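Long-range contacts in putative sporulation-specific glycosylase YdhD (Bacillus subtilis subsp. subtilis str. 168, PDB 3CZ8), which probably hydrolyses glycosidic bonds during sporulation, through the family 18 glycoside hydrolase domain crystallised here, and may bind chitin: residues 79-84 with 118-123; 43-48 with 83-88; 16-21 with 293-298; 213-218 with 299-304; 9-14 with 306-311. The protein carries 1 engineered substitution. One frame throughout, in Å; residues are numbered along the deposited sequence. Where two conformers were deposited one is given.

Interaction 1 of 5, residues 79-84 with 118-123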
# COMPACT_ATOMS: atom_id res chain seq x y z
N GLY A 79 -0.26 -17.14 11.81
CA GLY A 79 0.94 -16.56 12.41
C GLY A 79 2.12 -16.43 11.47
O GLY A 79 3.26 -16.29 11.92
N GLY A 80 1.85 -16.47 10.16
CA GLY A 80 2.89 -16.28 9.15
C GLY A 80 3.25 -17.52 8.35
O GLY A 80 2.43 -18.42 8.17
N PHE A 81 4.48 -17.56 7.86
CA PHE A 81 4.96 -18.66 7.03
C PHE A 81 5.25 -19.87 7.90
O PHE A 81 5.96 -19.78 8.91
CB PHE A 81 6.20 -18.25 6.23
CG PHE A 81 5.90 -17.29 5.12
CD1 PHE A 81 5.48 -17.75 3.87
CD2 PHE A 81 6.04 -15.91 5.31
CE1 PHE A 81 5.20 -16.86 2.84
CE2 PHE A 81 5.76 -15.02 4.28
CZ PHE A 81 5.34 -15.49 3.04
N SER A 82 4.66 -21.00 7.52
CA SER A 82 4.77 -22.23 8.29
C SER A 82 5.90 -23.11 7.77
O SER A 82 5.79 -23.69 6.68
CB SER A 82 3.45 -22.99 8.29
OG SER A 82 3.61 -24.22 8.97
N THR A 83 6.96 -23.19 8.56
CA THR A 83 8.13 -24.04 8.32
C THR A 83 7.75 -25.52 8.27
O THR A 83 8.38 -26.33 7.59
CB THR A 83 9.18 -23.81 9.45
OG1 THR A 83 9.36 -22.40 9.66
CG2 THR A 83 10.52 -24.45 9.13
N GLU A 84 6.71 -25.87 9.03
CA GLU A 84 6.26 -27.26 9.18
C GLU A 84 5.30 -27.74 8.08
O GLU A 84 5.43 -28.87 7.63
CB GLU A 84 5.63 -27.48 10.56
CG GLU A 84 6.64 -27.56 11.71
CD GLU A 84 7.03 -26.20 12.29
OE1 GLU A 84 7.98 -26.16 13.10
OE2 GLU A 84 6.40 -25.17 11.94
N ASP A 118 5.85 -18.96 -3.66
CA ASP A 118 6.39 -18.14 -2.59
C ASP A 118 6.39 -18.99 -1.32
O ASP A 118 5.60 -18.79 -0.41
CB ASP A 118 5.57 -16.85 -2.43
CG ASP A 118 6.12 -15.92 -1.35
OD1 ASP A 118 7.32 -15.99 -1.03
OD2 ASP A 118 5.33 -15.11 -0.81
N PHE A 119 7.29 -19.98 -1.29
CA PHE A 119 7.46 -20.79 -0.10
C PHE A 119 8.62 -20.21 0.69
O PHE A 119 9.75 -20.16 0.22
CB PHE A 119 7.72 -22.28 -0.42
CG PHE A 119 6.53 -23.01 -1.02
CD1 PHE A 119 5.27 -22.42 -1.08
CD2 PHE A 119 6.68 -24.31 -1.49
CE1 PHE A 119 4.18 -23.10 -1.62
CE2 PHE A 119 5.60 -25.01 -2.03
CZ PHE A 119 4.34 -24.40 -2.09
N GLU A 120 8.31 -19.76 1.90
CA GLU A 120 9.33 -19.20 2.77
C GLU A 120 9.55 -20.08 3.98
O GLU A 120 8.69 -20.90 4.34
CB GLU A 120 8.98 -17.77 3.16
CG GLU A 120 9.10 -16.80 2.00
CD GLU A 120 8.75 -15.38 2.38
OE1 GLU A 120 9.07 -14.95 3.51
OE2 GLU A 120 8.14 -14.69 1.54
N GLN A 121 10.73 -19.90 4.59
CA GLN A 121 11.21 -20.73 5.70
C GLN A 121 11.25 -22.22 5.33
O GLN A 121 10.86 -23.08 6.12
CB GLN A 121 10.41 -20.48 6.99
CG GLN A 121 10.51 -19.05 7.55
CD GLN A 121 9.42 -18.75 8.57
OE1 GLN A 121 9.12 -19.57 9.45
NE2 GLN A 121 8.82 -17.57 8.47
N VAL A 122 11.69 -22.50 4.10
CA VAL A 122 11.93 -23.87 3.67
C VAL A 122 13.15 -24.35 4.44
O VAL A 122 14.21 -23.71 4.36
CB VAL A 122 12.13 -23.99 2.12
CG1 VAL A 122 12.72 -25.35 1.73
CG2 VAL A 122 10.80 -23.76 1.39
N SER A 123 13.00 -25.43 5.20
CA SER A 123 14.11 -25.98 5.99
C SER A 123 15.24 -26.49 5.09
O SER A 123 15.02 -26.89 3.94
CB SER A 123 13.62 -27.06 6.96
OG SER A 123 13.20 -28.22 6.28
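Phe81 lies flat against the side chain of Glu120. The methylene comes first: Glu120 CB sits over the ring face, 3.8 Å from its centroid, in a CH-pi contact. The carboxylate then stacks on the same ring. Its plane is 22° from the ring plane, and Glu120 CD lies 3.4 Å above the ring, toward the rim. Glu120 OE2 comes nearest, 3.3 Å from Phe81 CZ. Glu120 CG is anti to its carbonyl carbon (chi1 -70°) and the chain then runs extended, which carries it along the ring from Phe81 CG to CZ. Beyond the far end of the ring, Asp118 OD2 is 3.9 Å from Phe81 CZ.

At the other end Gln121 reaches toward Thr83, but the orientation of its amide is doubtful. Asn75 ties the two backbones together by hydrogen bonds to Ser82 O and Glu120 O. With an alanine in place of Phe81, the Glu120 carboxylate would probably lose its flat support and turn more freely.

Glu120 is the predicted proton donor, and a bound glycerol touches both it and Asp118. Acidic residues at the end of the fourth barrel strand are the hallmark of the family 18 active site.

Interaction 2 of 5, residues 43-48 with 83-88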
# COMPACT_ATOMS: atom_id res chain seq x y z
N ILE A 43 -1.35 -23.41 1.29
CA ILE A 43 -1.39 -24.86 1.20
C ILE A 43 -1.70 -25.54 2.53
O ILE A 43 -1.45 -24.99 3.61
CB ILE A 43 -0.07 -25.43 0.58
CG1 ILE A 43 1.12 -25.24 1.53
CG2 ILE A 43 0.21 -24.76 -0.76
CD1 ILE A 43 2.37 -26.00 1.13
N ALA A 44 -2.26 -26.75 2.44
CA ALA A 44 -2.51 -27.60 3.59
C ALA A 44 -1.41 -28.67 3.64
O ALA A 44 -0.75 -28.90 2.62
CB ALA A 44 -3.90 -28.23 3.49
N PRO A 45 -1.16 -29.30 4.81
CA PRO A 45 -0.14 -30.36 4.93
C PRO A 45 -0.30 -31.56 3.98
O PRO A 45 0.69 -32.23 3.68
CB PRO A 45 -0.29 -30.82 6.38
CG PRO A 45 -0.84 -29.65 7.09
CD PRO A 45 -1.79 -29.02 6.12
N ASN A 46 -1.52 -31.81 3.52
CA ASN A 46 -1.76 -32.90 2.57
C ASN A 46 -1.61 -32.47 1.11
O ASN A 46 -1.78 -33.27 0.19
CB ASN A 46 -3.13 -33.55 2.83
CG ASN A 46 -4.30 -32.63 2.50
OD1 ASN A 46 -4.17 -31.41 2.40
ND2 ASN A 46 -5.48 -33.23 2.34
N GLY A 47 -1.27 -31.20 0.91
CA GLY A 47 -1.01 -30.66 -0.42
C GLY A 47 -2.20 -29.98 -1.06
O GLY A 47 -2.11 -29.52 -2.19
N ASP A 48 -3.32 -29.92 -0.35
CA ASP A 48 -4.51 -29.23 -0.86
C ASP A 48 -4.30 -27.72 -0.85
O ASP A 48 -3.49 -27.20 -0.09
CB ASP A 48 -5.75 -29.60 -0.05
CG ASP A 48 -6.36 -30.92 -0.48
OD1 ASP A 48 -6.63 -31.76 0.41
OD2 ASP A 48 -6.59 -31.13 -1.69
N THR A 83 6.96 -23.19 8.56
CA THR A 83 8.13 -24.04 8.32
C THR A 83 7.75 -25.52 8.27
O THR A 83 8.38 -26.33 7.59
CB THR A 83 9.18 -23.81 9.45
OG1 THR A 83 9.36 -22.40 9.66
CG2 THR A 83 10.52 -24.45 9.13
N GLU A 84 6.71 -25.87 9.03
CA GLU A 84 6.26 -27.26 9.18
C GLU A 84 5.30 -27.74 8.08
O GLU A 84 5.43 -28.87 7.63
CB GLU A 84 5.63 -27.48 10.56
CG GLU A 84 6.64 -27.56 11.71
CD GLU A 84 7.03 -26.20 12.29
OE1 GLU A 84 7.98 -26.16 13.10
OE2 GLU A 84 6.40 -25.17 11.94
N ILE A 85 4.35 -26.89 7.68
CA ILE A 85 3.36 -27.25 6.65
C ILE A 85 4.02 -27.60 5.31
O ILE A 85 3.67 -28.61 4.69
CB ILE A 85 2.27 -26.15 6.48
CG1 ILE A 85 1.28 -26.21 7.65
CG2 ILE A 85 1.52 -26.29 5.15
CD1 ILE A 85 0.01 -25.40 7.45
N VAL A 86 4.99 -26.79 4.89
CA VAL A 86 5.76 -27.05 3.67
C VAL A 86 6.64 -28.31 3.81
O VAL A 86 6.80 -29.06 2.84
CB VAL A 86 6.56 -25.79 3.18
CG1 VAL A 86 7.68 -25.40 4.15
CG2 VAL A 86 7.11 -25.99 1.77
N HIS A 87 7.16 -28.57 5.01
CA HIS A 87 7.95 -29.77 5.31
C HIS A 87 7.13 -31.06 5.16
O HIS A 87 7.62 -32.05 4.62
CB HIS A 87 8.55 -29.68 6.72
CG HIS A 87 9.43 -30.83 7.09
ND1 HIS A 87 10.79 -30.82 6.86
CD2 HIS A 87 9.16 -32.01 7.68
CE1 HIS A 87 11.32 -31.96 7.29
NE2 HIS A 87 10.34 -32.70 7.79
N GLN A 88 5.89 -31.03 5.63
CA GLN A 88 4.98 -32.17 5.55
C GLN A 88 4.59 -32.48 4.10
O GLN A 88 4.33 -33.63 3.76
CB GLN A 88 3.71 -31.92 6.38
CG GLN A 88 3.91 -32.04 7.89
CD GLN A 88 2.67 -31.66 8.68
OE1 GLN A 88 2.22 -30.51 8.64
NE2 GLN A 88 2.11 -32.62 9.40
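Ile85 packs against Ile43 and Pro45, joining helix 83-90 to the loop that follows strand 35-42. Both elements belong to the TIM-barrel domain of family 18 glycoside hydrolases. The side chain of Ile85 leaves the helix toward the loop and forks at CB. One branch is the methyl CG2, anti to the backbone N and beside the carbonyl carbon. It meets Ile43 twice: the carbonyl O of Ile43 is 3.6 Å from Ile85 CG2, and Ile43 CG1 is 3.8 Å from the same methyl. The other branch begins at CG1, which lies 4.1 Å from Pro45 CG. At the tip, Ile85 CD1 reaches back to 4.1 Å from Ile43 O. The two isoleucine side chains slide past each other in opposite directions.

One turn further along the helix, Gln88 runs extended beside the Pro45 ring, both pointing the same way. Its OE1 is 3.4 Å from Pro45 CB. Ile43 also reaches inward to Ile73, Leu99 and Phe119.

Pro45 is presented by a type I beta turn from Ala44 to Gly47. An Asx turn overlaps its end: Asn46 OD1 accepts from Asp48 N at 3.2 Å, with the donor above the carbonyl plane of the asparagine amide.

Interaction 3 of 5, residues 16-21 with 293-298; sequences LRNPDL and QIVREY
Asp20 and Arg296 form a salt bridge with two hydrogen bonds. Arg296 NE gives a nearly straight one to Asp20 OD1, 3.1 Å long with an angle of 173° at the hydrogen. Asp20 OD1 lies in the guanidinium plane, but the donor approaches from above the carboxylate plane. The second bond, Arg296 NH2 to Asp20 OD2, is short at 2.8 Å but bent and weak. The two flat groups are turned 69° apart, so the pair is not coplanar. Pro19 CG lies over one guanidinium face, 4.1 Å from Arg296 NE. Asn18 OD1 touches the aliphatic part, 3.3 Å from Arg296 CG. The arginine chain bends at chi3 (83°), which turns the guanidinium toward the carboxylate.

The contact joins the loop just after strand 9-17 to the last turn of helix 285-297, the helix before the last strand of the TIM barrel.

An Asx turn shapes the loop: Asn18 OD1 accepts from Asp20 N at 3.2 Å. The other end of the Asn18 amide, ND2, donates to the carbonyl of Leu300, just past the helix. Further out, Gln254 of the second subunit packs on Pro19 and Arg296.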
# COMPACT_ATOMS: atom_id res chain seq x y z
N LEU A 16 8.97 -5.14 -13.91
CA LEU A 16 9.37 -3.95 -14.67
C LEU A 16 10.59 -4.29 -15.50
O LEU A 16 11.72 -4.23 -15.00
CB LEU A 16 9.72 -2.79 -13.72
CG LEU A 16 8.58 -2.22 -12.87
CD1 LEU A 16 9.06 -1.92 -11.47
CD2 LEU A 16 7.98 -0.99 -13.53
N ARG A 17 10.36 -4.65 -16.76
CA ARG A 17 11.43 -5.17 -17.63
C ARG A 17 12.60 -4.20 -17.82
O ARG A 17 12.39 -2.98 -17.91
CB ARG A 17 10.86 -5.61 -18.98
CG ARG A 17 11.90 -6.26 -19.89
CD ARG A 17 11.39 -6.61 -21.26
NE ARG A 17 11.17 -8.05 -21.37
CZ ARG A 17 11.08 -8.71 -22.51
NH1 ARG A 17 11.19 -8.07 -23.67
NH2 ARG A 17 10.89 -10.03 -22.49
N ASN A 18 13.81 -4.76 -17.83
CA ASN A 18 15.01 -4.10 -18.35
C ASN A 18 14.69 -3.50 -19.73
O ASN A 18 14.39 -4.24 -20.67
CB ASN A 18 16.12 -5.15 -18.47
CG ASN A 18 17.48 -4.57 -18.84
OD1 ASN A 18 17.61 -3.43 -19.29
ND2 ASN A 18 18.52 -5.37 -18.65
N PRO A 19 14.73 -2.15 -19.84
CA PRO A 19 14.35 -1.43 -21.07
C PRO A 19 15.25 -1.73 -22.27
O PRO A 19 14.83 -1.55 -23.42
CB PRO A 19 14.46 0.04 -20.66
CG PRO A 19 15.41 0.06 -19.52
CD PRO A 19 15.15 -1.22 -18.78
N ASP A 20 16.48 -2.18 -22.00
CA ASP A 20 17.44 -2.57 -23.03
C ASP A 20 17.06 -3.84 -23.80
O ASP A 20 17.66 -4.14 -24.84
CB ASP A 20 18.83 -2.74 -22.40
CG ASP A 20 19.35 -1.46 -21.78
OD1 ASP A 20 20.41 -1.51 -21.12
OD2 ASP A 20 18.71 -0.40 -21.95
N LEU A 21 16.06 -4.57 -23.31
CA LEU A 21 15.69 -5.87 -23.88
C LEU A 21 14.49 -5.84 -24.84
O LEU A 21 14.27 -6.81 -25.57
CB LEU A 21 15.45 -6.90 -22.77
CG LEU A 21 16.58 -7.27 -21.80
CD1 LEU A 21 16.14 -8.40 -20.88
CD2 LEU A 21 17.88 -7.64 -22.52
N GLN A 293 19.92 0.27 -12.68
CA GLN A 293 21.25 0.40 -13.27
C GLN A 293 22.08 -0.88 -13.17
O GLN A 293 22.71 -1.28 -14.14
CB GLN A 293 22.00 1.57 -12.64
CG GLN A 293 21.67 2.93 -13.25
CD GLN A 293 22.35 4.07 -12.52
OE1 GLN A 293 23.53 3.99 -12.16
NE2 GLN A 293 21.61 5.15 -12.29
N ILE A 294 22.07 -1.53 -12.00
CA ILE A 294 22.81 -2.78 -11.80
C ILE A 294 22.13 -3.98 -12.49
O ILE A 294 22.78 -4.98 -12.81
CB ILE A 294 23.12 -3.07 -10.30
CG1 ILE A 294 24.36 -3.97 -10.18
CG2 ILE A 294 21.91 -3.64 -9.56
CD1 ILE A 294 24.97 -4.03 -8.81
N VAL A 295 20.83 -3.85 -12.73
CA VAL A 295 20.08 -4.82 -13.51
C VAL A 295 20.53 -4.72 -14.98
O VAL A 295 20.76 -5.74 -15.63
CB VAL A 295 18.55 -4.64 -13.33
CG1 VAL A 295 17.75 -5.19 -14.52
CG2 VAL A 295 18.10 -5.31 -12.03
N ARG A 296 20.69 -3.48 -15.45
CA ARG A 296 21.13 -3.21 -16.81
C ARG A 296 22.61 -3.56 -17.02
O ARG A 296 22.97 -4.07 -18.08
CB ARG A 296 20.87 -1.75 -17.18
CG ARG A 296 19.40 -1.43 -17.41
CD ARG A 296 19.18 0.06 -17.61
NE ARG A 296 19.42 0.47 -18.99
CZ ARG A 296 19.30 1.72 -19.44
NH1 ARG A 296 18.94 2.70 -18.62
NH2 ARG A 296 19.55 1.99 -20.71
N GLU A 297 23.43 -3.26 -16.02
CA GLU A 297 24.86 -3.60 -16.00
C GLU A 297 25.12 -5.10 -16.19
O GLU A 297 26.04 -5.49 -16.90
CB GLU A 297 25.50 -3.11 -14.70
CG GLU A 297 27.02 -3.31 -14.60
CD GLU A 297 27.59 -3.11 -13.19
OE1 GLU A 297 28.67 -3.68 -12.91
OE2 GLU A 297 26.98 -2.40 -12.37
N TYR A 298 24.30 -5.93 -15.55
CA TYR A 298 24.49 -7.37 -15.58
C TYR A 298 23.59 -8.08 -16.58
O TYR A 298 23.50 -9.32 -16.55
CB TYR A 298 24.30 -7.96 -14.19
CG TYR A 298 25.48 -7.76 -13.28
CD1 TYR A 298 25.55 -6.68 -12.41
CD2 TYR A 298 26.54 -8.67 -13.27
CE1 TYR A 298 26.64 -6.50 -11.56
CE2 TYR A 298 27.62 -8.51 -12.43
CZ TYR A 298 27.67 -7.43 -11.57
OH TYR A 298 28.76 -7.28 -10.74

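Interaction 4 of 5, residues 213-218 with 299-304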
# COMPACT_ATOMS: atom_id res chain seq x y z
N PRO A 213 20.97 -18.69 -15.81
CA PRO A 213 20.94 -17.77 -16.96
C PRO A 213 20.37 -16.41 -16.58
O PRO A 213 19.34 -16.33 -15.90
CB PRO A 213 20.04 -18.47 -17.97
CG PRO A 213 20.15 -19.90 -17.64
CD PRO A 213 20.31 -19.97 -16.15
N SER A 214 21.05 -15.35 -17.02
CA SER A 214 20.75 -13.97 -16.62
C SER A 214 19.34 -13.47 -16.98
O SER A 214 18.77 -12.65 -16.27
CB SER A 214 21.82 -13.02 -17.15
OG SER A 214 23.06 -13.28 -16.52
N ARG A 215 18.78 -14.00 -18.06
CA ARG A 215 17.44 -13.60 -18.50
C ARG A 215 16.31 -14.20 -17.65
O ARG A 215 15.14 -13.87 -17.85
CB ARG A 215 17.24 -13.93 -19.98
CG ARG A 215 16.92 -15.39 -20.29
CD ARG A 215 16.20 -15.51 -21.62
NE ARG A 215 15.10 -16.46 -21.53
CZ ARG A 215 13.82 -16.13 -21.38
NH1 ARG A 215 12.89 -17.07 -21.31
NH2 ARG A 215 13.46 -14.85 -21.31
N LYS A 216 16.66 -15.09 -16.72
CA LYS A 216 15.70 -15.66 -15.77
C LYS A 216 15.65 -14.87 -14.45
O LYS A 216 14.82 -15.17 -13.58
CB LYS A 216 16.07 -17.11 -15.43
CG LYS A 216 16.02 -18.08 -16.59
CD LYS A 216 16.08 -19.50 -16.05
CE LYS A 216 15.81 -20.51 -17.15
NZ LYS A 216 15.53 -21.86 -16.59
N ILE A 217 16.52 -13.88 -14.30
CA ILE A 217 16.73 -13.20 -13.02
C ILE A 217 15.99 -11.87 -12.91
O ILE A 217 16.21 -10.96 -13.70
CB ILE A 217 18.25 -12.98 -12.74
CG1 ILE A 217 19.02 -14.30 -12.80
CG2 ILE A 217 18.46 -12.30 -11.40
CD1 ILE A 217 20.54 -14.15 -12.78
N ILE A 218 15.11 -11.78 -11.91
CA ILE A 218 14.40 -10.55 -11.61
C ILE A 218 14.82 -10.12 -10.20
O ILE A 218 14.70 -10.90 -9.26
CB ILE A 218 12.86 -10.73 -11.72
CG1 ILE A 218 12.43 -10.93 -13.18
CG2 ILE A 218 12.11 -9.54 -11.14
CD1 ILE A 218 12.32 -12.37 -13.63
N ARG A 299 22.94 -7.30 -17.45
CA ARG A 299 22.02 -7.80 -18.48
C ARG A 299 20.93 -8.72 -17.92
O ARG A 299 20.56 -9.73 -18.54
CB ARG A 299 22.80 -8.49 -19.62
CG ARG A 299 23.27 -7.55 -20.72
CD ARG A 299 24.01 -8.32 -21.80
NE ARG A 299 23.55 -7.95 -23.14
CZ ARG A 299 22.56 -8.56 -23.79
NH1 ARG A 299 22.20 -8.15 -25.00
NH2 ARG A 299 21.92 -9.59 -23.23
N LEU A 300 20.41 -8.36 -16.75
CA LEU A 300 19.36 -9.14 -16.08
C LEU A 300 17.99 -8.86 -16.71
O LEU A 300 17.84 -7.90 -17.46
CB LEU A 300 19.35 -8.81 -14.59
CG LEU A 300 20.14 -9.69 -13.61
CD1 LEU A 300 21.34 -10.44 -14.20
CD2 LEU A 300 20.55 -8.88 -12.39
N GLN A 301 17.01 -9.70 -16.40
CA GLN A 301 15.68 -9.62 -17.01
C GLN A 301 14.87 -8.39 -16.62
O GLN A 301 14.31 -7.72 -17.49
CB GLN A 301 14.86 -10.89 -16.72
CG GLN A 301 13.41 -10.88 -17.23
CD GLN A 301 13.29 -10.91 -18.77
OE1 GLN A 301 12.34 -10.37 -19.33
NE2 GLN A 301 14.23 -11.57 -19.44
N ALA A 302 14.80 -8.10 -15.32
CA ALA A 302 13.88 -7.10 -14.81
C ALA A 302 14.14 -6.67 -13.37
O ALA A 302 14.87 -7.33 -12.62
CB ALA A 302 12.45 -7.61 -14.91
N ILE A 303 13.53 -5.54 -13.01
CA ILE A 303 13.30 -5.13 -11.64
C ILE A 303 11.88 -5.62 -11.30
O ILE A 303 10.98 -5.57 -12.14
CB ILE A 303 13.46 -3.58 -11.51
CG1 ILE A 303 14.95 -3.19 -11.38
CG2 ILE A 303 12.61 -2.98 -10.38
CD1 ILE A 303 15.56 -3.35 -10.00
N GLY A 304 11.69 -6.14 -10.09
CA GLY A 304 10.34 -6.48 -9.60
C GLY A 304 9.93 -5.59 -8.44
O GLY A 304 10.77 -5.23 -7.61
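The Gln301 amide stands almost perpendicular to the Arg215 guanidinium, the planes 88° apart. The two side chains lie side by side and point the same way. They meet where two parallel strands of the TIM barrel, 217-220 and 302-310, start side by side. Gln301 NE2 sits obliquely to the guanidinium, 3.9 Å from Arg215 NH2. It serves the backbone instead: Gln301 NE2 donates to Arg215 O at 2.9 Å. The donor is in the carbonyl plane, on a lone pair, though that oxygen is tilted 32° from the amide plane. Gln301 CG is anti to the backbone N (chi1 176°) and the chain bends at chi2, which brings NE2 to Arg215 O. Gln301 OE1 takes a weak bond from Arg17 NE. Arg215 NH2 has its own partner in the Tyr177 hydroxyl.

Ile218 pairs with Ala302 in a parallel bridge. Before it, Gln301 N makes two weak bonds, to Ile217 O at 3.1 Å and to Ser214 O. On one flank Leu300 CG packs on Ile217 CG2 at 3.8 Å. Arg299, with positive phi, ends the preceding helix in a Schellman motif. On the other flank, Ile218 CG1 rests on Ala302 CB at 3.7 Å, and Ile218 CG2 lies 3.6 Å from Gly304 N.

Interaction 5 of 5, residues 9-14 with 306-311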
# COMPACT_ATOMS: atom_id res chain seq x y z
N GLY A 9 -6.62 -4.13 0.97
CA GLY A 9 -5.61 -4.02 -0.07
C GLY A 9 -5.18 -5.37 -0.60
O GLY A 9 -4.77 -6.24 0.16
N THR A 10 -5.28 -5.54 -1.92
CA THR A 10 -4.75 -6.72 -2.59
C THR A 10 -3.28 -6.47 -2.95
O THR A 10 -2.96 -5.55 -3.71
CB THR A 10 -5.56 -7.07 -3.86
OG1 THR A 10 -6.94 -7.25 -3.52
CG2 THR A 10 -5.03 -8.35 -4.51
N LEU A 11 -2.40 -7.29 -2.39
CA LEU A 11 -0.98 -7.21 -2.72
C LEU A 11 -0.66 -8.01 -3.97
O LEU A 11 -1.12 -9.14 -4.14
CB LEU A 11 -0.11 -7.68 -1.54
CG LEU A 11 1.41 -7.51 -1.66
CD1 LEU A 11 1.82 -6.04 -1.56
CD2 LEU A 11 2.13 -8.35 -0.62
N SER A 12 0.12 -7.41 -4.86
CA SER A 12 0.65 -8.12 -6.00
C SER A 12 2.07 -7.69 -6.33
O SER A 12 2.45 -6.54 -6.10
CB SER A 12 -0.29 -7.99 -7.21
OG SER A 12 -0.25 -6.69 -7.76
N PHE A 13 2.84 -8.64 -6.86
CA PHE A 13 4.22 -8.41 -7.29
C PHE A 13 4.28 -8.29 -8.81
O PHE A 13 3.79 -9.16 -9.54
CB PHE A 13 5.10 -9.57 -6.80
CG PHE A 13 6.57 -9.38 -7.05
CD1 PHE A 13 7.20 -10.01 -8.12
CD2 PHE A 13 7.33 -8.57 -6.20
CE1 PHE A 13 8.56 -9.86 -8.35
CE2 PHE A 13 8.70 -8.41 -6.42
CZ PHE A 13 9.32 -9.05 -7.49
N TYR A 14 4.86 -7.20 -9.30
CA TYR A 14 4.84 -6.95 -10.74
C TYR A 14 6.21 -6.70 -11.33
O TYR A 14 7.12 -6.22 -10.65
CB TYR A 14 3.82 -5.85 -11.11
CG TYR A 14 4.30 -4.42 -10.95
CD1 TYR A 14 4.64 -3.67 -12.07
CD2 TYR A 14 4.40 -3.83 -9.69
CE1 TYR A 14 5.06 -2.36 -11.94
CE2 TYR A 14 4.83 -2.51 -9.56
CZ TYR A 14 5.17 -1.78 -10.69
OH TYR A 14 5.60 -0.48 -10.58
N TRP A 306 6.22 -3.77 -5.98
CA TRP A 306 4.94 -4.06 -5.33
C TRP A 306 3.86 -3.03 -5.62
O TRP A 306 4.14 -1.84 -5.74
CB TRP A 306 5.15 -4.16 -3.82
CG TRP A 306 6.20 -5.14 -3.41
CD1 TRP A 306 7.53 -4.89 -3.22
CD2 TRP A 306 6.01 -6.54 -3.16
NE1 TRP A 306 8.18 -6.04 -2.85
CE2 TRP A 306 7.28 -7.07 -2.81
CE3 TRP A 306 4.90 -7.39 -3.18
CZ2 TRP A 306 7.46 -8.42 -2.49
CZ3 TRP A 306 5.08 -8.73 -2.87
CH2 TRP A 306 6.35 -9.23 -2.53
N GLN A 307 2.62 -3.50 -5.72
CA GLN A 307 1.46 -2.62 -5.86
C GLN A 307 0.32 -3.10 -4.97
O GLN A 307 0.17 -4.30 -4.72
CB GLN A 307 1.02 -2.50 -7.32
CG GLN A 307 1.02 -3.81 -8.08
CD GLN A 307 0.51 -3.70 -9.51
OE1 GLN A 307 0.59 -2.64 -10.13
NE2 GLN A 307 -0.00 -4.80 -10.03
N LEU A 308 -0.46 -2.14 -4.47
CA LEU A 308 -1.65 -2.43 -3.68
C LEU A 308 -2.87 -1.92 -4.41
O LEU A 308 -2.94 -0.75 -4.77
CB LEU A 308 -1.57 -1.77 -2.30
CG LEU A 308 -0.81 -2.41 -1.13
CD1 LEU A 308 -1.29 -3.85 -0.85
CD2 LEU A 308 0.72 -2.35 -1.29
N THR A 309 -3.84 -2.81 -4.62
CA THR A 309 -5.07 -2.44 -5.33
C THR A 309 -6.30 -2.66 -4.45
O THR A 309 -6.62 -3.78 -4.07
CB THR A 309 -5.19 -3.19 -6.68
OG1 THR A 309 -4.08 -2.82 -7.52
CG2 THR A 309 -6.49 -2.85 -7.39
N LEU A 310 -6.96 -1.55 -4.13
CA LEU A 310 -8.16 -1.54 -3.29
C LEU A 310 -9.40 -1.88 -4.12
O LEU A 310 -9.63 -1.29 -5.18
CB LEU A 310 -8.33 -0.18 -2.62
CG LEU A 310 -7.72 0.12 -1.24
CD1 LEU A 310 -6.22 -0.15 -1.14
CD2 LEU A 310 -8.02 1.56 -0.85
N ALA A 311 -10.18 -2.85 -3.64
CA ALA A 311 -11.35 -3.33 -4.37
C ALA A 311 -12.59 -3.41 -3.48
O ALA A 311 -12.54 -3.98 -2.39
CB ALA A 311 -11.06 -4.69 -5.02
O HOH W 1 -2.51 -5.62 -6.33
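Phe13 points its ring edge at the face of Trp306 in an edge-to-face pair, the planes at 69° and the centroids 5.0 Å apart. Phe13 CD2 lies over the centre of the indole six-membered ring, 3.7 Å from Trp306 CE2. Leu11 flanks the same indole, with CD2 3.7 Å from Trp306 CZ3. Leu11 CD1 meets Leu308 CD2 at 3.9 Å. Leu11, Phe13, Trp306 and Leu308 share one face of the sheet.

Between the faces run the antiparallel backbone bonds. Thr10 with Thr309 and Ser12 with Gln307 are the hydrogen-bonded pairs.

The opposite face is more polar. Gln307 CG lies between its backbone N and carbonyl carbon (chi1 42°) and the chain then runs extended. This lets Gln307 NE2 donate to Ser12 OG at 3.0 Å, with the oxygen in the amide plane. Gln307 OE1 lies over one face of the Tyr14 ring, toward the rim, the amide and ring planes 24° apart. A leucine in place of Gln307 would probably leave Ser12 OG without this donor and the Tyr14 face without its amide oxygen. A water bridges Thr10 O, 2.7 Å away, and Ser12 OG.

Strand 9-17 runs antiparallel to both its neighbours, 302-310 and 35-42, and so closes an otherwise parallel TIM barrel. Ile36 touches Ser12, Tyr14 and Gln307. Tyr14 OH bonds to Glu248 of the second subunit.

In the fold
All five contacts belong to one TIM-barrel domain. Interactions 1 and 2 share Thr83 and Glu84 and sit side by side, their centres 9 Å apart. Phe119 connects them, its CD2 3.7 Å from Val86 CG2. Interaction 1 holds the predicted proton donor Glu120, and interaction 5 approaches the same site: the Trp306 side chain is about 7 Å from that of Glu120. Interactions 3 and 4 lie across the chain's centre from interaction 1, 31 and 25 Å from it between centres. They touch through Leu16 N and Ile303 O, 2.7 Å apart. Interaction 5 meets interaction 4 where Phe13 CZ is 3.5 Å from Gly304 CA. Interactions 3 and 5 both face the second subunit.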